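Local coordinates for protein LD10117p (Drosophila melanogaster, PDB 5HJQ) that stimulates GTP hydrolysis by Rab35, restraining the endosomal sorting that turns over synaptic vesicle proteins, and binds phosphoinositides through its TBC domain, the part crystallised here, at residues 165-169 with 202-206; 176-180 with 205-210. All blocks are in the same frame, centred on the assembly; numbering follows the deposited sequence.

Contact 1. Residues 165-169 with 202-206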
ATOM      1  N   LEU A 165       6.547   9.510   1.182  1.00 59.52           N
ATOM      2  CA  LEU A 165       7.610   8.591   0.792  1.00 64.66           C
ATOM      3  C   LEU A 165       7.881   8.632  -0.707  1.00 67.01           C
ATOM      4  O   LEU A 165       7.008   8.308  -1.511  1.00 66.97           O
ATOM      5  CB  LEU A 165       7.249   7.170   1.223  1.00 61.22           C
ATOM      6  CG  LEU A 165       6.945   7.022   2.715  1.00 64.88           C
ATOM      7  CD1 LEU A 165       6.295   5.679   3.013  1.00 63.53           C
ATOM      8  CD2 LEU A 165       8.215   7.196   3.535  1.00 66.29           C
ATOM      9  N   PRO A 166       9.104   9.035  -1.082  1.00 66.93           N
ATOM     10  CA  PRO A 166       9.511   9.225  -2.478  1.00 66.41           C
ATOM     11  C   PRO A 166      10.110   7.977  -3.123  1.00 69.91           C
ATOM     12  O   PRO A 166      10.101   7.870  -4.352  1.00 66.16           O
ATOM     13  CB  PRO A 166      10.563  10.327  -2.370  1.00 68.17           C
ATOM     14  CG  PRO A 166      11.221  10.051  -1.052  1.00 66.17           C
ATOM     15  CD  PRO A 166      10.154   9.469  -0.144  1.00 63.26           C
ATOM     16  N   TYR A 167      10.615   7.060  -2.301  1.00 64.39           N
ATOM     17  CA  TYR A 167      11.314   5.868  -2.778  1.00 63.75           C
ATOM     18  C   TYR A 167      12.443   6.239  -3.743  1.00 70.57           C
ATOM     19  O   TYR A 167      13.345   6.989  -3.379  1.00 77.29           O
ATOM     20  CB  TYR A 167      10.329   4.896  -3.434  1.00 66.16           C
ATOM     21  CG  TYR A 167       9.182   4.511  -2.524  1.00 65.61           C
ATOM     22  CD1 TYR A 167       9.395   3.711  -1.408  1.00 63.55           C
ATOM     23  CD2 TYR A 167       7.888   4.952  -2.776  1.00 65.53           C
ATOM     24  CE1 TYR A 167       8.353   3.361  -0.566  1.00 58.66           C
ATOM     25  CE2 TYR A 167       6.838   4.607  -1.941  1.00 61.49           C
ATOM     26  CZ  TYR A 167       7.080   3.810  -0.837  1.00 59.97           C
ATOM     27  OH  TYR A 167       6.044   3.458  -0.005  1.00 60.00           O
ATOM     28  N   HIS A 168      12.386   5.736  -4.973  1.00 71.58           N
ATOM     29  CA  HIS A 168      13.477   5.945  -5.921  1.00 70.22           C
ATOM     30  C   HIS A 168      13.223   7.099  -6.890  1.00 68.99           C
ATOM     31  O   HIS A 168      13.973   7.283  -7.847  1.00 69.62           O
ATOM     32  CB  HIS A 168      13.740   4.660  -6.712  1.00 66.96           C
ATOM     33  CG  HIS A 168      14.168   3.505  -5.861  1.00 71.78           C
ATOM     34  ND1 HIS A 168      13.678   2.229  -6.038  1.00 70.66           N
ATOM     35  CD2 HIS A 168      15.038   3.433  -4.826  1.00 77.81           C
ATOM     36  CE1 HIS A 168      14.230   1.421  -5.149  1.00 73.31           C
ATOM     37  NE2 HIS A 168      15.059   2.127  -4.402  1.00 75.13           N
ATOM     38  N   LEU A 169      12.173   7.877  -6.640  1.00 69.22           N
ATOM     39  CA  LEU A 169      11.837   9.000  -7.509  1.00 61.86           C
ATOM     40  C   LEU A 169      12.921  10.072  -7.512  1.00 68.11           C
ATOM     41  O   LEU A 169      13.445  10.445  -6.463  1.00 70.88           O
ATOM     42  CB  LEU A 169      10.507   9.632  -7.092  1.00 64.34           C
ATOM     43  CG  LEU A 169       9.215   8.863  -7.364  1.00 60.02           C
ATOM     44  CD1 LEU A 169       8.011   9.717  -6.982  1.00 55.27           C
ATOM     45  CD2 LEU A 169       9.145   8.440  -8.822  1.00 59.32           C
ATOM     46  N   SER A 202       3.650   7.841  -5.634  1.00 57.71           N
ATOM     47  CA  SER A 202       5.066   7.668  -5.926  1.00 58.05           C
ATOM     48  C   SER A 202       5.354   6.312  -6.564  1.00 59.02           C
ATOM     49  O   SER A 202       6.176   6.211  -7.470  1.00 60.25           O
ATOM     50  CB  SER A 202       5.898   7.828  -4.651  1.00 58.38           C
ATOM     51  OG  SER A 202       5.902   9.173  -4.207  1.00 59.82           O
ATOM     52  N   ILE A 203       4.681   5.273  -6.081  1.00 59.80           N
ATOM     53  CA  ILE A 203       4.879   3.919  -6.593  1.00 58.23           C
ATOM     54  C   ILE A 203       4.408   3.799  -8.039  1.00 57.31           C
ATOM     55  O   ILE A 203       5.105   3.240  -8.888  1.00 56.75           O
ATOM     56  CB  ILE A 203       4.140   2.880  -5.727  1.00 54.78           C
ATOM     57  CG1 ILE A 203       4.718   2.854  -4.311  1.00 59.30           C
ATOM     58  CG2 ILE A 203       4.235   1.501  -6.349  1.00 51.34           C
ATOM     59  CD1 ILE A 203       4.084   1.813  -3.412  1.00 52.93           C
ATOM     60  N   LEU A 204       3.219   4.325  -8.307  1.00 54.94           N
ATOM     61  CA  LEU A 204       2.664   4.346  -9.652  1.00 55.84           C
ATOM     62  C   LEU A 204       3.625   5.017 -10.627  1.00 57.02           C
ATOM     63  O   LEU A 204       3.840   4.532 -11.736  1.00 59.13           O
ATOM     64  CB  LEU A 204       1.323   5.075  -9.656  1.00 54.69           C
ATOM     65  CG  LEU A 204       0.193   4.414  -8.870  1.00 54.34           C
ATOM     66  CD1 LEU A 204      -0.960   5.381  -8.718  1.00 47.85           C
ATOM     67  CD2 LEU A 204      -0.257   3.153  -9.582  1.00 54.55           C
ATOM     68  N   LEU A 205       4.213   6.124 -10.188  1.00 53.59           N
ATOM     69  CA  LEU A 205       5.090   6.938 -11.023  1.00 58.25           C
ATOM     70  C   LEU A 205       6.390   6.234 -11.411  1.00 59.69           C
ATOM     71  O   LEU A 205       7.143   6.734 -12.243  1.00 61.28           O
ATOM     72  CB  LEU A 205       5.408   8.252 -10.306  1.00 59.30           C
ATOM     73  CG  LEU A 205       4.296   9.303 -10.351  1.00 62.14           C
ATOM     74  CD1 LEU A 205       4.668  10.530  -9.532  1.00 51.95           C
ATOM     75  CD2 LEU A 205       4.002   9.688 -11.804  1.00 59.33           C
ATOM     76  N   HIS A 206       6.656   5.080 -10.809  1.00 63.18           N
ATOM     77  CA  HIS A 206       7.862   4.326 -11.128  1.00 60.10           C
ATOM     78  C   HIS A 206       7.711   3.504 -12.408  1.00 56.01           C
ATOM     79  O   HIS A 206       8.687   2.945 -12.903  1.00 61.67           O
ATOM     80  CB  HIS A 206       8.240   3.396  -9.968  1.00 60.29           C
ATOM     81  CG  HIS A 206       8.920   4.089  -8.828  1.00 62.57           C
ATOM     82  ND1 HIS A 206       8.255   4.926  -7.959  1.00 60.10           N
ATOM     83  CD2 HIS A 206      10.210   4.068  -8.417  1.00 59.52           C
ATOM     84  CE1 HIS A 206       9.104   5.391  -7.061  1.00 64.90           C
ATOM     85  NE2 HIS A 206      10.298   4.886  -7.317  1.00 66.37           N
TER

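Contact 2. Residues 176-180 with 205-210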
ATOM      1  N   VAL A 176       6.413  15.885  -9.576  1.00 57.63           N
ATOM      2  CA  VAL A 176       5.256  15.397 -10.314  1.00 59.26           C
ATOM      3  C   VAL A 176       4.223  14.821  -9.344  1.00 56.15           C
ATOM      4  O   VAL A 176       3.023  15.084  -9.464  1.00 54.24           O
ATOM      5  CB  VAL A 176       5.662  14.329 -11.347  1.00 53.90           C
ATOM      6  CG1 VAL A 176       4.450  13.547 -11.812  1.00 47.52           C
ATOM      7  CG2 VAL A 176       6.384  14.973 -12.522  1.00 59.04           C
ATOM      8  N   ALA A 177       4.705  14.034  -8.386  1.00 57.71           N
ATOM      9  CA  ALA A 177       3.857  13.489  -7.331  1.00 60.94           C
ATOM     10  C   ALA A 177       3.131  14.610  -6.600  1.00 54.39           C
ATOM     11  O   ALA A 177       1.921  14.539  -6.380  1.00 56.06           O
ATOM     12  CB  ALA A 177       4.683  12.667  -6.357  1.00 57.01           C
ATOM     13  N   ASP A 178       3.879  15.650  -6.243  1.00 59.63           N
ATOM     14  CA  ASP A 178       3.317  16.816  -5.573  1.00 63.12           C
ATOM     15  C   ASP A 178       2.213  17.458  -6.400  1.00 62.09           C
ATOM     16  O   ASP A 178       1.221  17.941  -5.852  1.00 64.96           O
ATOM     17  CB  ASP A 178       4.408  17.848  -5.278  1.00 63.24           C
ATOM     18  CG  ASP A 178       5.481  17.315  -4.350  1.00 65.43           C
ATOM     19  OD1 ASP A 178       5.171  16.420  -3.534  1.00 61.46           O
ATOM     20  OD2 ASP A 178       6.634  17.793  -4.434  1.00 67.18           O
ATOM     21  N   ARG A 179       2.382  17.460  -7.718  1.00 56.39           N
ATOM     22  CA  ARG A 179       1.377  18.034  -8.602  1.00 56.68           C
ATOM     23  C   ARG A 179       0.121  17.169  -8.643  1.00 53.08           C
ATOM     24  O   ARG A 179      -0.995  17.688  -8.652  1.00 56.76           O
ATOM     25  CB  ARG A 179       1.934  18.221 -10.017  1.00 58.88           C
ATOM     26  CG  ARG A 179       0.911  18.762 -11.002  1.00 50.70           C
ATOM     27  CD  ARG A 179       1.571  19.489 -12.164  1.00 66.15           C
ATOM     28  NE  ARG A 179       2.324  18.590 -13.035  1.00 60.42           N
ATOM     29  CZ  ARG A 179       3.028  18.994 -14.087  1.00 62.41           C
ATOM     30  NH1 ARG A 179       3.078  20.282 -14.395  1.00 61.70           N
ATOM     31  NH2 ARG A 179       3.683  18.113 -14.829  1.00 61.74           N
ATOM     32  N   ILE A 180       0.306  15.854  -8.670  1.00 49.60           N
ATOM     33  CA  ILE A 180      -0.825  14.933  -8.733  1.00 53.72           C
ATOM     34  C   ILE A 180      -1.710  15.030  -7.490  1.00 54.63           C
ATOM     35  O   ILE A 180      -2.934  15.123  -7.600  1.00 52.85           O
ATOM     36  CB  ILE A 180      -0.361  13.473  -8.901  1.00 53.28           C
ATOM     37  CG1 ILE A 180       0.350  13.285 -10.241  1.00 57.02           C
ATOM     38  CG2 ILE A 180      -1.548  12.528  -8.815  1.00 52.01           C
ATOM     39  CD1 ILE A 180       0.666  11.836 -10.555  1.00 49.38           C
ATOM     40  N   LEU A 205       4.213   6.124 -10.188  1.00 53.59           N
ATOM     41  CA  LEU A 205       5.090   6.938 -11.023  1.00 58.25           C
ATOM     42  C   LEU A 205       6.390   6.234 -11.411  1.00 59.69           C
ATOM     43  O   LEU A 205       7.143   6.734 -12.243  1.00 61.28           O
ATOM     44  CB  LEU A 205       5.408   8.252 -10.306  1.00 59.30           C
ATOM     45  CG  LEU A 205       4.296   9.303 -10.351  1.00 62.14           C
ATOM     46  CD1 LEU A 205       4.668  10.530  -9.532  1.00 51.95           C
ATOM     47  CD2 LEU A 205       4.002   9.688 -11.804  1.00 59.33           C
ATOM     48  N   HIS A 206       6.656   5.080 -10.809  1.00 63.18           N
ATOM     49  CA  HIS A 206       7.862   4.326 -11.128  1.00 60.10           C
ATOM     50  C   HIS A 206       7.711   3.504 -12.408  1.00 56.01           C
ATOM     51  O   HIS A 206       8.687   2.945 -12.903  1.00 61.67           O
ATOM     52  CB  HIS A 206       8.240   3.396  -9.968  1.00 60.29           C
ATOM     53  CG  HIS A 206       8.920   4.089  -8.828  1.00 62.57           C
ATOM     54  ND1 HIS A 206       8.255   4.926  -7.959  1.00 60.10           N
ATOM     55  CD2 HIS A 206      10.210   4.068  -8.417  1.00 59.52           C
ATOM     56  CE1 HIS A 206       9.104   5.391  -7.061  1.00 64.90           C
ATOM     57  NE2 HIS A 206      10.298   4.886  -7.317  1.00 66.37           N
ATOM     58  N   PHE A 207       6.495   3.429 -12.942  1.00 57.44           N
ATOM     59  CA  PHE A 207       6.226   2.527 -14.058  1.00 55.45           C
ATOM     60  C   PHE A 207       5.350   3.133 -15.151  1.00 59.43           C
ATOM     61  O   PHE A 207       5.210   2.552 -16.226  1.00 63.00           O
ATOM     62  CB  PHE A 207       5.570   1.248 -13.539  1.00 56.48           C
ATOM     63  CG  PHE A 207       6.375   0.544 -12.490  1.00 57.50           C
ATOM     64  CD1 PHE A 207       7.463  -0.236 -12.840  1.00 54.85           C
ATOM     65  CD2 PHE A 207       6.044   0.661 -11.151  1.00 59.29           C
ATOM     66  CE1 PHE A 207       8.210  -0.882 -11.872  1.00 62.23           C
ATOM     67  CE2 PHE A 207       6.785   0.020 -10.178  1.00 53.93           C
ATOM     68  CZ  PHE A 207       7.867  -0.757 -10.538  1.00 59.22           C
ATOM     69  N   MET A 208       4.751   4.288 -14.882  1.00 55.26           N
ATOM     70  CA  MET A 208       3.892   4.929 -15.874  1.00 53.73           C
ATOM     71  C   MET A 208       4.074   6.446 -15.890  1.00 59.58           C
ATOM     72  O   MET A 208       4.889   6.996 -15.148  1.00 65.29           O
ATOM     73  CB  MET A 208       2.425   4.580 -15.613  1.00 54.04           C
ATOM     74  CG  MET A 208       1.858   5.204 -14.342  1.00 58.05           C
ATOM     75  SD  MET A 208       0.230   4.550 -13.929  1.00 56.09           S
ATOM     76  CE  MET A 208       0.653   2.869 -13.481  1.00 49.95           C
ATOM     77  N   SER A 209       3.315   7.119 -16.749  1.00 58.16           N
ATOM     78  CA  SER A 209       3.406   8.568 -16.867  1.00 56.78           C
ATOM     79  C   SER A 209       2.611   9.262 -15.770  1.00 58.77           C
ATOM     80  O   SER A 209       1.841   8.624 -15.050  1.00 57.54           O
ATOM     81  CB  SER A 209       2.911   9.029 -18.239  1.00 53.39           C
ATOM     82  OG  SER A 209       1.535   8.741 -18.402  1.00 55.48           O
ATOM     83  N   GLU A 210       2.801  10.572 -15.657  1.00 59.62           N
ATOM     84  CA  GLU A 210       2.111  11.385 -14.666  1.00 53.71           C
ATOM     85  C   GLU A 210       0.597  11.299 -14.798  1.00 58.79           C
ATOM     86  O   GLU A 210      -0.112  11.131 -13.804  1.00 60.19           O
ATOM     87  CB  GLU A 210       2.557  12.843 -14.786  1.00 49.90           C
ATOM     88  CG  GLU A 210       1.647  13.837 -14.087  1.00 61.12           C
ATOM     89  CD  GLU A 210       2.285  15.205 -13.942  1.00 61.91           C
ATOM     90  OE1 GLU A 210       3.442  15.369 -14.387  1.00 58.83           O
ATOM     91  OE2 GLU A 210       1.632  16.113 -13.384  1.00 62.69           O
TER

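Contact 1. Residues 165-169 with 202-206
A type II' beta turn from P166 to L169 faces the C-terminal end of helix 197-204 and the residues that follow, the backbones coming nearest at P166 and S202, whose CA atoms are 5.8 Å apart. Two hydrogen bonds join them. S202 OG donates to L165 O over 3.0 Å, tilted from the carbonyl plane. Beyond the helix, H206 NE2 accepts H168 N at 3.3 Å, the donor close to the imidazole plane but the N-H bent away from a straight line (136°). One atom on, past CE1, H206 ND1 points back at S202 O at a suspiciously short 2.5 Å, so the exact length of that bond is doubtful. The ring is positioned by H168 N at its edge and by L169 over one face: L169 CD2 stands 3.9 Å from the ring centroid, 28° off the normal, a CH-pi contact, while CD1 packs against S202. The aromatic ring of Y167 lies with CG anti to the carbonyl carbon (chi1 -56°), a torsion that brings CE2 within 3.6 Å of I203 CG1 and puts the ring edge at S202 CB; its hydroxyl is bonded to L279 O. F284 adds a further ring beside H206 and H168. Without the imidazole, as with an alanine here, H168 N would probably lose its acceptor and L169 CD2 the ring it lies over, opening a gap between turn and helix end. In this all-helical TBC domain the type II' turn leading into helix 171-187 is fastened by side chains to the end of helix 197-204, away from the inositol phosphate pocket.

Contact 2. Residues 176-180 with 205-210
Helix 171-187 meets the connection between helices 197-204 and 210-221 here, and a salt bridge to the first residue of the latter helix is the main polar link. R179 grips E210 side-on with two nitrogens: NE donates to OE2 over 2.6 Å, and NH2 donates to OE1 over 2.8 Å in a nearly straight bond of 172°. Both oxygens are approached on the syn side. The match is not coplanar, since the guanidinium and carboxylate planes stand 38° apart; OE1 lies in the guanidinium plane, whereas OE2 is tilted from it. E210 reaches across with CG anti to its backbone N (chi1 164°) and an extended chain beyond, while the arginine chain bends at chi3. Y135 gives OE2 a second partner through its hydroxyl, and Y135, V139 and F143 of helix 134-143 pack on R179, so the ion pair is bordered by aromatic and aliphatic groups.

Aliphatic groups flank the charges. V176 CG1 abuts E210 OE1 at 3.3 Å and also touches the CB and CG of the glutamate, and I180 CD1 sits 3.4 Å from E210 O. The apolar contacts centre on L205: its CD1 packs 3.8 Å from A177 CB, while L205 CD2 and I180 CD1 meet tip to tip at 4.2 Å. S209 is the N-cap, so E210 is the first residue of its helix. The arrangement is a side-on bidentate salt bridge joining helix 171-187 to the first turn of helix 210-221.

Along the chain, the turn at 165-169 comes first, followed by helix 171-187 carrying 176-180, then helix 197-204 and the 205-210 connection. Contact 1 closes a loop with 32 residues between its segments, 22 of them helical; contact 2 closes a shorter one of 24. The two loops cross, though only by a few residues at their shared end: contact 2 starts inside contact 1, and both finish on the same part of the chain, sharing L205 and H206. Their centres are 8 Å apart. Together they tie the approach to helix 171-187 and the helix itself to the junction between helices 197-204 and 210-221.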